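Local atomic coordinates of dodecin (Thermus thermophilus, PDB entry 2UX9), a protein that binds and sequesters flavins such as FMN and FAD in a hollow dodecameric shell, probably as a storage protein, and can also bind coenzyme A. Residues E16-L26 and E55-G63. The protein carries 1 engineered substitution. Numbering follows the deposited sequence. Where two conformers were deposited one is given.
Sequences EGLEAAIQAAL and EYQVVLEVG. With NA (sodium ion), chain N; FMN (flavin mononucleotide), chain H; FMN (flavin mononucleotide), chain B.
Helix 18-26 crosses strand 55-63 at -55°, with axes 7.6 Å apart at closest approach and Ala-21 facing Val-58, as the single helix of the dodecin fold packs on the middle strand of its antiparallel three-stranded sheet. Contact is apolar: no hydrogen bond joins the segments, and Tyr-56, Val-58, Leu-60 and Val-62, alternate residues of the strand, all point at the helix. Val-58 divides its methyls between two helix residues: with CG1 anti to the backbone N (chi1 179°), CG1 meets Ile-22 CG1 at 3.8 Å, while CG2, left beside that N, lies 3.8 Å from Ala-21 CB. Leu-60 forks similarly, CD1 resting against Ile-22 CG2 and CD2 against Ala-25 CB. At the N-cap, Gly-17 CA comes within 3.5 Å of Tyr-56 CD2, obliquely to the ring; Leu-18 N sits over one face, and Leu-18 CD2 lies 3.8 Å from Tyr-56 CD1. An alanine in place of Tyr-56 would probably open a gap against the backbone of Gly-17 and deprive the Leu-18 methyl of its aromatic neighbour. The strand's other side serves the flavin site shared between subunits: Gln-57, extended beyond CG, pairs with one FMN through two nearly straight hydrogen bonds, receiving N3 on OE1 at 2.8 Å (167°) and giving NE2 to O2 at 2.9 Å.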
loop_
_atom_site.group_PDB
_atom_site.type_symbol
_atom_site.label_atom_id
_atom_site.label_comp_id
_atom_site.label_asym_id
_atom_site.label_seq_id
_atom_site.Cartn_x
_atom_site.Cartn_y
_atom_site.Cartn_z
ATOM N N GLU C 16 -22.626 -3.613 19.410
ATOM C CA GLU C 16 -23.175 -2.259 19.572
ATOM C C GLU C 16 -22.626 -1.250 18.565
ATOM O O GLU C 16 -23.358 -0.410 18.063
ATOM C CB GLU C 16 -22.880 -1.725 20.972
ATOM C CG GLU C 16 -23.357 -2.558 22.144
ATOM C CD GLU C 16 -22.815 -2.020 23.472
ATOM O OE1 GLU C 16 -22.604 -0.791 23.577
ATOM O OE2 GLU C 16 -22.580 -2.821 24.403
ATOM N N GLY C 17 -21.324 -1.296 18.306
ATOM C CA GLY C 17 -20.707 -0.358 17.388
ATOM C C GLY C 17 -19.202 -0.400 17.427
ATOM O O GLY C 17 -18.608 -1.233 18.104
ATOM N N LEU C 18 -18.598 0.545 16.720
ATOM C CA LEU C 18 -17.166 0.578 16.516
ATOM C C LEU C 18 -16.414 0.991 17.773
ATOM O O LEU C 18 -15.415 0.372 18.144
ATOM C CB LEU C 18 -16.835 1.524 15.368
ATOM C CG LEU C 18 -17.405 1.123 14.010
ATOM C CD1 LEU C 18 -17.183 2.222 12.998
ATOM C CD2 LEU C 18 -16.765 -0.173 13.525
ATOM N N GLU C 19 -16.898 2.037 18.422
ATOM C CA GLU C 19 -16.289 2.508 19.671
ATOM C C GLU C 19 -16.355 1.413 20.722
ATOM O O GLU C 19 -15.385 1.180 21.423
ATOM C CB GLU C 19 -16.983 3.777 20.186
ATOM C CG GLU C 19 -16.696 5.049 19.391
ATOM C CD GLU C 19 -17.570 5.230 18.159
ATOM O OE1 GLU C 19 -18.364 4.343 17.810
ATOM O OE2 GLU C 19 -17.477 6.291 17.515
ATOM N N ALA C 20 -17.491 0.727 20.810
ATOM C CA ALA C 20 -17.638 -0.349 21.783
ATOM C C ALA C 20 -16.652 -1.481 21.496
ATOM O O ALA C 20 -16.120 -2.082 22.430
ATOM C CB ALA C 20 -19.081 -0.871 21.796
ATOM N N ALA C 21 -16.402 -1.777 20.224
ATOM C CA ALA C 21 -15.454 -2.837 19.879
ATOM C C ALA C 21 -14.024 -2.441 20.258
ATOM O O ALA C 21 -13.269 -3.235 20.834
ATOM C CB ALA C 21 -15.549 -3.164 18.402
ATOM N N ILE C 22 -13.660 -1.192 19.974
ATOM C CA ILE C 22 -12.357 -0.684 20.390
ATOM C C ILE C 22 -12.236 -0.751 21.914
ATOM O O ILE C 22 -11.236 -1.222 22.452
ATOM C CB ILE C 22 -12.159 0.759 19.899
ATOM C CG1 ILE C 22 -12.054 0.778 18.367
ATOM C CG2 ILE C 22 -10.918 1.376 20.530
ATOM C CD1 ILE C 22 -12.175 2.158 17.745
ATOM N N GLN C 23 -13.259 -0.281 22.612
ATOM C CA GLN C 23 -13.219 -0.257 24.069
ATOM C C GLN C 23 -13.119 -1.660 24.661
ATOM O O GLN C 23 -12.463 -1.849 25.679
ATOM C CB GLN C 23 -14.439 0.479 24.643
ATOM C CG GLN C 23 -14.475 1.987 24.349
ATOM C CD GLN C 23 -13.632 2.821 25.297
ATOM O OE1 GLN C 23 -12.556 2.418 25.727
ATOM N NE2 GLN C 23 -14.119 4.018 25.609
ATOM N N ALA C 24 -13.758 -2.642 24.032
ATOM C CA ALA C 24 -13.667 -4.022 24.512
ATOM C C ALA C 24 -12.230 -4.528 24.430
ATOM O O ALA C 24 -11.735 -5.185 25.356
ATOM C CB ALA C 24 -14.594 -4.937 23.716
ATOM N N ALA C 25 -11.543 -4.235 23.333
ATOM C CA ALA C 25 -10.148 -4.666 23.207
ATOM C C ALA C 25 -9.288 -4.014 24.283
ATOM O O ALA C 25 -8.473 -4.670 24.922
ATOM C CB ALA C 25 -9.596 -4.375 21.822
ATOM N N LEU C 26 -9.498 -2.723 24.502
ATOM C CA LEU C 26 -8.695 -1.992 25.464
ATOM C C LEU C 26 -8.999 -2.402 26.900
ATOM O O LEU C 26 -8.104 -2.411 27.729
ATOM C CB LEU C 26 -8.877 -0.483 25.290
ATOM C CG LEU C 26 -8.447 0.102 23.943
ATOM C CD1 LEU C 26 -8.553 1.626 23.916
ATOM C CD2 LEU C 26 -7.029 -0.319 23.602
ATOM N N GLU C 55 -21.698 -8.788 14.484
ATOM C CA GLU C 55 -20.571 -8.280 15.271
ATOM C C GLU C 55 -19.735 -7.301 14.454
ATOM O O GLU C 55 -19.367 -7.616 13.323
ATOM C CB GLU C 55 -19.662 -9.427 15.701
ATOM C CG GLU C 55 -20.293 -10.403 16.663
ATOM C CD GLU C 55 -20.394 -9.865 18.073
ATOM O OE1 GLU C 55 -19.840 -8.786 18.364
ATOM O OE2 GLU C 55 -21.015 -10.539 18.929
ATOM N N TYR C 56 -19.446 -6.127 15.015
ATOM C CA TYR C 56 -18.385 -5.246 14.518
ATOM C C TYR C 56 -17.079 -5.803 15.050
ATOM O O TYR C 56 -17.004 -6.211 16.206
ATOM C CB TYR C 56 -18.552 -3.813 15.036
ATOM C CG TYR C 56 -19.787 -3.115 14.519
ATOM C CD1 TYR C 56 -19.778 -2.475 13.287
ATOM C CD2 TYR C 56 -20.964 -3.111 15.246
ATOM C CE1 TYR C 56 -20.892 -1.842 12.803
ATOM C CE2 TYR C 56 -22.103 -2.473 14.759
ATOM C CZ TYR C 56 -22.049 -1.841 13.535
ATOM O OH TYR C 56 -23.156 -1.222 13.015
ATOM N N GLN C 57 -16.052 -5.832 14.202
ATOM C CA GLN C 57 -14.747 -6.364 14.562
ATOM C C GLN C 57 -13.688 -5.342 14.178
ATOM O O GLN C 57 -13.519 -5.044 12.995
ATOM C CB GLN C 57 -14.507 -7.687 13.831
ATOM C CG GLN C 57 -15.540 -8.770 14.159
ATOM C CD GLN C 57 -15.452 -9.973 13.250
ATOM O OE1 GLN C 57 -15.001 -9.852 12.116
ATOM N NE2 GLN C 57 -15.893 -11.143 13.735
ATOM N N VAL C 58 -13.003 -4.772 15.160
ATOM C CA VAL C 58 -12.025 -3.735 14.886
ATOM C C VAL C 58 -10.651 -4.288 15.220
ATOM O O VAL C 58 -10.392 -4.672 16.362
ATOM C CB VAL C 58 -12.323 -2.476 15.681
ATOM C CG1 VAL C 58 -11.271 -1.419 15.393
ATOM C CG2 VAL C 58 -13.710 -1.960 15.330
ATOM N N VAL C 59 -9.800 -4.373 14.205
ATOM C CA VAL C 59 -8.452 -4.879 14.342
ATOM C C VAL C 59 -7.584 -3.689 14.667
ATOM O O VAL C 59 -7.563 -2.726 13.911
ATOM C CB VAL C 59 -7.964 -5.528 13.040
ATOM C CG1 VAL C 59 -6.534 -6.100 13.220
ATOM C CG2 VAL C 59 -8.955 -6.599 12.559
ATOM N N LEU C 60 -6.892 -3.728 15.801
ATOM C CA LEU C 60 -6.074 -2.599 16.179
ATOM C C LEU C 60 -4.749 -3.008 16.777
ATOM O O LEU C 60 -4.609 -4.082 17.355
ATOM C CB LEU C 60 -6.838 -1.641 17.103
ATOM C CG LEU C 60 -7.274 -2.143 18.477
ATOM C CD1 LEU C 60 -7.919 -1.029 19.310
ATOM C CD2 LEU C 60 -8.222 -3.321 18.389
ATOM N N GLU C 61 -3.762 -2.153 16.583
ATOM C CA GLU C 61 -2.471 -2.246 17.259
ATOM C C GLU C 61 -2.542 -1.421 18.527
ATOM O O GLU C 61 -3.066 -0.302 18.500
ATOM C CB GLU C 61 -1.369 -1.676 16.370
ATOM C CG GLU C 61 -1.148 -2.438 15.069
ATOM C CD GLU C 61 -0.295 -3.675 15.246
ATOM O OE1 GLU C 61 -0.144 -4.428 14.267
ATOM O OE2 GLU C 61 0.229 -3.896 16.359
ATOM N N VAL C 62 -2.013 -1.956 19.616
ATOM C CA VAL C 62 -1.996 -1.255 20.881
ATOM C C VAL C 62 -0.531 -1.129 21.297
ATOM O O VAL C 62 0.188 -2.135 21.364
ATOM C CB VAL C 62 -2.816 -2.024 21.921
ATOM C CG1 VAL C 62 -2.764 -1.335 23.229
ATOM C CG2 VAL C 62 -4.281 -2.177 21.434
ATOM N N GLY C 63 -0.088 0.101 21.552
ATOM C CA GLY C 63 1.280 0.390 21.955
ATOM C C GLY C 63 1.381 0.686 23.436
ATOM O O GLY C 63 0.585 1.465 23.983
HETATM NA NA NA N . -19.817 -10.431 20.877
HETATM N N1 FMN H . -15.766 -14.155 9.765
HETATM C C2 FMN H . -15.665 -13.161 10.691
HETATM O O2 FMN H . -16.219 -13.311 11.767
HETATM N N3 FMN H . -14.921 -12.028 10.425
HETATM C C4 FMN H . -14.271 -11.883 9.218
HETATM O O4 FMN H . -13.972 -10.740 8.864
HETATM C C4A FMN H . -14.363 -12.905 8.283
HETATM N N5 FMN H . -13.685 -12.809 7.089
HETATM C C5A FMN H . -13.772 -13.815 6.155
HETATM C C6 FMN H . -13.084 -13.680 4.951
HETATM C C7 FMN H . -13.160 -14.680 3.985
HETATM C C7M FMN H . -12.256 -14.601 2.791
HETATM C C8 FMN H . -13.938 -15.814 4.237
HETATM C C8M FMN H . -14.132 -16.878 3.193
HETATM C C9 FMN H . -14.611 -15.951 5.443
HETATM C C9A FMN H . -14.538 -14.949 6.410
HETATM N N10 FMN H . -15.222 -15.055 7.628
HETATM C C10 FMN H . -15.108 -14.041 8.561
HETATM C "C1'" FMN H . -16.147 -16.219 7.919
HETATM C "C2'" FMN H . -17.467 -16.090 7.157
HETATM O "O2'" FMN H . -18.183 -14.964 7.619
HETATM C "C3'" FMN H . -18.359 -17.325 7.302
HETATM O "O3'" FMN H . -18.700 -17.521 8.657
HETATM C "C4'" FMN H . -17.708 -18.591 6.755
HETATM O "O4'" FMN H . -17.122 -18.330 5.497
HETATM C "C5'" FMN H . -18.731 -19.712 6.606
HETATM O "O5'" FMN H . -19.754 -19.244 5.752
HETATM P P FMN H . -20.925 -20.216 5.261
HETATM O O1P FMN H . -21.911 -19.353 4.505
HETATM O O2P FMN H . -20.372 -21.288 4.349
HETATM O O3P FMN H . -21.592 -20.846 6.462
HETATM N N1 FMN B . -13.130 -16.904 9.282
HETATM C C2 FMN B . -12.800 -17.433 8.072
HETATM O O2 FMN B . -13.346 -18.465 7.721
HETATM N N3 FMN B . -11.893 -16.792 7.250
HETATM C C4 FMN B . -11.307 -15.607 7.642
HETATM O O4 FMN B . -10.246 -15.290 7.100
HETATM C C4A FMN B . -11.658 -15.063 8.868
HETATM N N5 FMN B . -11.125 -13.857 9.264
HETATM C C5A FMN B . -11.465 -13.309 10.480
HETATM C C6 FMN B . -10.897 -12.095 10.856
HETATM C C7 FMN B . -11.217 -11.521 12.084
HETATM C C7M FMN B . -10.750 -10.126 12.374
HETATM C C8 FMN B . -12.109 -12.183 12.933
HETATM C C8M FMN B . -12.417 -11.658 14.306
HETATM C C9 FMN B . -12.685 -13.386 12.549
HETATM C C9A FMN B . -12.362 -13.963 11.321
HETATM N N10 FMN B . -12.914 -15.186 10.918
HETATM C C10 FMN B . -12.573 -15.711 9.685
HETATM C "C1'" FMN B . -13.817 -15.987 11.832
HETATM C "C2'" FMN B . -13.022 -16.680 12.940
HETATM O "O2'" FMN B . -12.160 -17.648 12.382
HETATM C "C3'" FMN B . -13.917 -17.366 13.973
HETATM O "O3'" FMN B . -14.692 -18.370 13.354
HETATM C "C4'" FMN B . -14.838 -16.390 14.699
HETATM O "O4'" FMN B . -14.115 -15.243 15.093
HETATM C "C5'" FMN B . -15.460 -17.036 15.931
HETATM O "O5'" FMN B . -14.404 -17.470 16.764
HETATM P P FMN B . -14.693 -18.068 18.218
HETATM O O1P FMN B . -13.368 -18.565 18.749
HETATM O O2P FMN B . -15.245 -16.995 19.129
HETATM O O3P FMN B . -15.677 -19.211 18.104
HETATM O O HOH W 1 -18.672 -11.552 21.867
HETATM O O HOH W 2 -18.873 -8.891 20.455
HETATM O O HOH W 3 -21.122 -9.670 21.686
#